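Local coordinates for protein D-glycerate 3-kinase (Cryptococcus neoformans var. grubii serotype A, PDB 6CKG) that probably phosphorylates D-glycerate with ATP to give 3-phosphoglycerate, at residues F186-N191 with Q237-W242; D300-D303 with S308-G311. All coordinates share one frame; numbering follows the deposited sequence.

Both contacts turn on a buried tryptophan whose indole N-H is given to a backbone carbonyl, Trp242 to Phe186 in contact 1 and Trp309 to Ile302 in contact 2. Contact 1 ties the loop between strand 176-180 and helix 191-204 to the short helix 239-242, its segments 186-191 and 237-242 lying 46 residues apart; contact 2 closes a local loop between helix 281-298 and strand 313-318. Each is partly buried, with charge toward its outer side: Glu239 lies against a proline in contact 1, whereas Asp303 and Arg310 form a hydrated salt bridge in contact 2. They touch, among other places, where Phe186 CE1 meets Ile302 CD1 at 3.7 Å.

Contact 1 of 2, residues F186-N191 with Q237-W242; sequences FGPLSN and QYEVLW
With CG of Trp242 anti to the carbonyl carbon (chi1 -62°) and CG of Glu239 set likewise, the short helix 239-242 directs an indole at Phe186 and a carboxylate at Pro188. The contact belongs to the P-loop-kinase-like alpha/beta core, where the loop leading from strand 176-180 of the mainly parallel sheet to helix 191-204 passes the helix that precedes strand 247-253. Its single crossing hydrogen bond runs from Trp242 NE1 to Phe186 O, 2.8 Å long and bent, with an N-H...O angle of 143°. The oxygen sits at the indole edge but 24° out of the ring plane, and the donor in turn is tilted from the carbonyl plane. This bond gives the buried indole N-H a partner. It restrains the ring together with Tyr238 O, which lies against one indole face, 3.4 Å from the ring plane of Trp242 and offset toward the rim; the same oxygen accepts the backbone N-H of Trp242. The Phe186 ring leads away from helix 239-242 and packs on Leu235, Gln299 and Ile302, so this residue engages Trp242 through its backbone. Pro188 also rests on Asn232, Leu235 and Arg236 of helix 225-236, which joins that helix to the same loop. Toward the outer side, Pro188 and Glu239 approach from opposite directions in van der Waals contact. The extended Glu239 chain presents the face of its carboxylate to the CG-CD edge of the proline ring, with Pro188 CG 3.8 Å from Glu239 OE2.

Contact 2 of 2, residues D300-D303 with S308-G311; sequences DGID and SWRG
This is a local loop closure, made by a hydrogen bond from Trp309 to the backbone of Ile302 and by an outer salt bridge; both segments lie in the loop that joins helix 281-298 to strand 313-318 of the mixed sheet in a P-loop-kinase-like alpha/beta fold. Ile302, the last residue of a 3-10 segment that begins before Asp300, presents its O to Trp309 NE1 at 2.8 Å, with an N-H...O angle of 157°. The bond lies close to both the carbonyl and indole planes and is straighter than its counterpart in contact 1. A Trp309 chi1 of 55°, with CG between the backbone N and the carbonyl carbon, swings the indole so that its N-H edge faces Ile302 O. Ile302 CG2 comes no nearer than 4.2 Å to Trp309 NE1, so the grip here is chiefly polar. Apolar neighbours include Phe248, Phe330 and Ile245. Further out, Asp303 OD1 forms a salt bridge of 3.3 Å with Arg310 NH1, entering at the guanidinium edge while the carboxylate plane is turned 68° from it. It supplements the stronger ion pairs of Asp303 OD2 with Arg315 NH2 and of Arg310 NE with Glu305 OE1. This network probably favours the charged forms of both side chains. Water 2 donates to Asp303 O and accepts a weak bond from Arg310 NH1. Water 1 accepts from Arg310 NH1 at 2.8 Å and can donate to Asp303 OD1, equally far off, where other acceptors compete for its protons.

Contact 1 of 2, residues F186-N191 with Q237-W242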
loop_
_atom_site.group_PDB
_atom_site.type_symbol
_atom_site.label_atom_id
_atom_site.label_comp_id
_atom_site.label_asym_id
_atom_site.label_seq_id
_atom_site.Cartn_x
_atom_site.Cartn_y
_atom_site.Cartn_z
ATOM N N PHE A 186 3.392 -2.637 6.193
ATOM C CA PHE A 186 2.924 -3.622 7.173
ATOM C C PHE A 186 4.072 -4.538 7.581
ATOM O O PHE A 186 4.854 -4.986 6.736
ATOM C CB PHE A 186 1.775 -4.454 6.604
ATOM C CG PHE A 186 0.448 -3.759 6.642
ATOM C CD1 PHE A 186 0.372 -2.397 6.864
ATOM C CD2 PHE A 186 -0.727 -4.472 6.468
ATOM C CE1 PHE A 186 -0.859 -1.743 6.897
ATOM C CE2 PHE A 186 -1.962 -3.838 6.500
ATOM C CZ PHE A 186 -2.030 -2.472 6.728
ATOM N N GLY A 187 4.192 -4.782 8.890
ATOM C CA GLY A 187 5.277 -5.576 9.427
ATOM C C GLY A 187 4.856 -6.975 9.873
ATOM O O GLY A 187 3.789 -7.173 10.468
ATOM N N PRO A 188 5.693 -7.973 9.585
ATOM C CA PRO A 188 5.411 -9.336 10.051
ATOM C C PRO A 188 5.601 -9.440 11.559
ATOM O O PRO A 188 6.212 -8.582 12.198
ATOM C CB PRO A 188 6.445 -10.179 9.312
ATOM C CG PRO A 188 7.627 -9.220 9.192
ATOM C CD PRO A 188 6.988 -7.888 8.885
ATOM N N LEU A 189 5.092 -10.530 12.123
ATOM C CA LEU A 189 5.189 -10.794 13.552
ATOM C C LEU A 189 6.088 -11.994 13.812
ATOM O O LEU A 189 6.262 -12.862 12.952
ATOM C CB LEU A 189 3.803 -11.063 14.164
ATOM C CG LEU A 189 2.727 -10.001 13.906
ATOM C CD1 LEU A 189 1.345 -10.462 14.364
ATOM C CD2 LEU A 189 3.109 -8.675 14.566
ATOM N N SER A 190 6.664 -12.043 15.012
ATOM C CA SER A 190 7.211 -13.307 15.468
ATOM C C SER A 190 6.070 -14.314 15.567
ATOM O O SER A 190 4.899 -13.947 15.679
ATOM C CB SER A 190 7.905 -13.156 16.825
ATOM O OG SER A 190 6.949 -12.945 17.839
ATOM N N ASN A 191 6.416 -15.594 15.476
ATOM C CA ASN A 191 5.395 -16.626 15.622
ATOM C C ASN A 191 4.641 -16.459 16.937
ATOM O O ASN A 191 3.408 -16.492 16.964
ATOM C CB ASN A 191 6.033 -18.014 15.527
ATOM C CG ASN A 191 6.619 -18.279 14.158
ATOM O OD1 ASN A 191 6.371 -17.525 13.206
ATOM N ND2 ASN A 191 7.405 -19.337 14.047
ATOM N N GLN A 237 8.863 -11.484 3.367
ATOM C CA GLN A 237 9.558 -11.270 2.097
ATOM C C GLN A 237 9.480 -9.829 1.594
ATOM O O GLN A 237 10.189 -9.497 0.634
ATOM C CB GLN A 237 9.009 -12.201 0.998
ATOM C CG GLN A 237 9.049 -13.688 1.362
ATOM C CD GLN A 237 10.351 -14.074 2.036
ATOM O OE1 GLN A 237 10.379 -14.387 3.228
ATOM N NE2 GLN A 237 11.444 -14.044 1.278
ATOM N N TYR A 238 8.651 -8.974 2.194
ATOM C CA TYR A 238 8.540 -7.586 1.734
ATOM C C TYR A 238 9.529 -6.644 2.411
ATOM O O TYR A 238 9.594 -5.468 2.036
ATOM C CB TYR A 238 7.122 -7.037 1.968
ATOM C CG TYR A 238 6.048 -7.661 1.099
ATOM C CD1 TYR A 238 5.736 -9.015 1.213
ATOM C CD2 TYR A 238 5.325 -6.891 0.193
ATOM C CE1 TYR A 238 4.756 -9.597 0.420
ATOM C CE2 TYR A 238 4.332 -7.457 -0.604
ATOM C CZ TYR A 238 4.054 -8.818 -0.482
ATOM O OH TYR A 238 3.069 -9.405 -1.246
ATOM N N GLU A 239 10.299 -7.123 3.385
ATOM C CA GLU A 239 11.103 -6.214 4.191
ATOM C C GLU A 239 12.221 -5.558 3.379
ATOM O O GLU A 239 12.556 -4.395 3.626
ATOM C CB GLU A 239 11.639 -6.956 5.423
ATOM C CG GLU A 239 10.563 -7.044 6.529
ATOM C CD GLU A 239 10.950 -7.920 7.720
ATOM O OE1 GLU A 239 11.285 -9.109 7.518
ATOM O OE2 GLU A 239 10.898 -7.414 8.862
ATOM N N VAL A 240 12.795 -6.262 2.402
ATOM C CA VAL A 240 13.783 -5.631 1.517
ATOM C C VAL A 240 13.157 -4.461 0.760
ATOM O O VAL A 240 13.781 -3.404 0.576
ATOM C CB VAL A 240 14.370 -6.683 0.554
ATOM C CG1 VAL A 240 15.147 -6.018 -0.573
ATOM C CG2 VAL A 240 15.262 -7.653 1.316
ATOM N N LEU A 241 11.907 -4.629 0.327
ATOM C CA LEU A 241 11.172 -3.577 -0.367
ATOM C C LEU A 241 10.877 -2.405 0.559
ATOM O O LEU A 241 11.065 -1.236 0.186
ATOM C CB LEU A 241 9.866 -4.153 -0.910
ATOM C CG LEU A 241 9.335 -3.953 -2.317
ATOM C CD1 LEU A 241 7.808 -3.827 -2.255
ATOM C CD2 LEU A 241 9.980 -2.767 -3.040
ATOM N N TRP A 242 10.372 -2.694 1.761
ATOM C CA TRP A 242 10.083 -1.621 2.715
ATOM C C TRP A 242 11.322 -0.794 3.015
ATOM O O TRP A 242 11.238 0.434 3.203
ATOM C CB TRP A 242 9.531 -2.186 4.020
ATOM C CG TRP A 242 8.219 -2.941 3.976
ATOM C CD1 TRP A 242 7.743 -3.773 4.972
ATOM C CD2 TRP A 242 7.200 -2.933 2.950
ATOM N NE1 TRP A 242 6.514 -4.280 4.626
ATOM C CE2 TRP A 242 6.159 -3.802 3.392
ATOM C CE3 TRP A 242 7.062 -2.297 1.708
ATOM C CZ2 TRP A 242 5.006 -4.023 2.653
ATOM C CZ3 TRP A 242 5.915 -2.539 0.963
ATOM C CH2 TRP A 242 4.906 -3.404 1.435
#

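Contact 2 of 2, residues D300-D303 with S308-G311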
loop_
_atom_site.group_PDB
_atom_site.type_symbol
_atom_site.label_atom_id
_atom_site.label_comp_id
_atom_site.label_asym_id
_atom_site.label_seq_id
_atom_site.Cartn_x
_atom_site.Cartn_y
_atom_site.Cartn_z
ATOM N N ASP A 300 0.611 -2.353 12.693
ATOM C CA ASP A 300 1.456 -1.648 13.651
ATOM C C ASP A 300 2.923 -1.663 13.254
ATOM O O ASP A 300 3.685 -0.817 13.738
ATOM C CB ASP A 300 1.298 -2.234 15.059
ATOM C CG ASP A 300 -0.108 -2.078 15.593
ATOM O OD1 ASP A 300 -0.656 -0.957 15.517
ATOM O OD2 ASP A 300 -0.678 -3.087 16.060
ATOM N N GLY A 301 3.326 -2.571 12.362
ATOM C CA GLY A 301 4.697 -2.591 11.874
ATOM C C GLY A 301 5.116 -1.326 11.140
ATOM O O GLY A 301 6.314 -1.124 10.901
ATOM N N ILE A 302 4.157 -0.483 10.755
ATOM C CA ILE A 302 4.491 0.802 10.132
ATOM C C ILE A 302 5.169 1.734 11.130
ATOM O O ILE A 302 5.953 2.612 10.744
ATOM C CB ILE A 302 3.210 1.439 9.558
ATOM C CG1 ILE A 302 2.771 0.679 8.307
ATOM C CG2 ILE A 302 3.417 2.949 9.212
ATOM C CD1 ILE A 302 1.395 1.041 7.855
ATOM N N ASP A 303 4.934 1.522 12.415
ATOM C CA ASP A 303 5.332 2.457 13.468
ATOM C C ASP A 303 6.197 1.699 14.473
ATOM O O ASP A 303 5.702 1.245 15.503
ATOM C CB ASP A 303 4.081 3.042 14.101
ATOM C CG ASP A 303 4.382 4.194 15.046
ATOM O OD1 ASP A 303 5.570 4.456 15.313
ATOM O OD2 ASP A 303 3.425 4.835 15.511
ATOM N N SER A 308 12.926 1.955 8.051
ATOM C CA SER A 308 13.814 2.900 7.397
ATOM C C SER A 308 13.273 4.323 7.460
ATOM O O SER A 308 14.049 5.272 7.308
ATOM C CB SER A 308 14.059 2.468 5.949
ATOM O OG SER A 308 12.829 2.270 5.279
ATOM N N TRP A 309 11.973 4.491 7.717
ATOM C CA TRP A 309 11.347 5.805 7.811
ATOM C C TRP A 309 11.095 6.244 9.247
ATOM O O TRP A 309 10.372 7.224 9.469
ATOM C CB TRP A 309 10.026 5.815 7.038
ATOM C CG TRP A 309 9.072 4.732 7.475
ATOM C CD1 TRP A 309 8.178 4.790 8.502
ATOM C CD2 TRP A 309 8.924 3.432 6.888
ATOM N NE1 TRP A 309 7.471 3.615 8.584
ATOM C CE2 TRP A 309 7.913 2.764 7.605
ATOM C CE3 TRP A 309 9.537 2.778 5.808
ATOM C CZ2 TRP A 309 7.508 1.459 7.295
ATOM C CZ3 TRP A 309 9.137 1.491 5.497
ATOM C CH2 TRP A 309 8.125 0.846 6.235
ATOM N N ARG A 310 11.641 5.527 10.224
ATOM C CA ARG A 310 11.468 5.903 11.623
ATOM C C ARG A 310 11.937 7.334 11.844
ATOM O O ARG A 310 13.049 7.691 11.456
ATOM C CB ARG A 310 12.253 4.940 12.519
ATOM C CG ARG A 310 12.286 5.319 14.002
ATOM C CD ARG A 310 10.911 5.175 14.621
ATOM N NE ARG A 310 10.992 4.805 16.031
ATOM C CZ ARG A 310 9.953 4.404 16.754
ATOM N NH1 ARG A 310 8.751 4.323 16.194
ATOM N NH2 ARG A 310 10.122 4.070 18.030
ATOM N N GLY A 311 11.089 8.152 12.476
ATOM C CA GLY A 311 11.375 9.569 12.646
ATOM C C GLY A 311 11.045 10.435 11.446
ATOM O O GLY A 311 11.165 11.662 11.527
HETATM O O HOH W 1 7.762 5.244 13.789
HETATM O O HOH W 2 6.386 2.711 17.865
#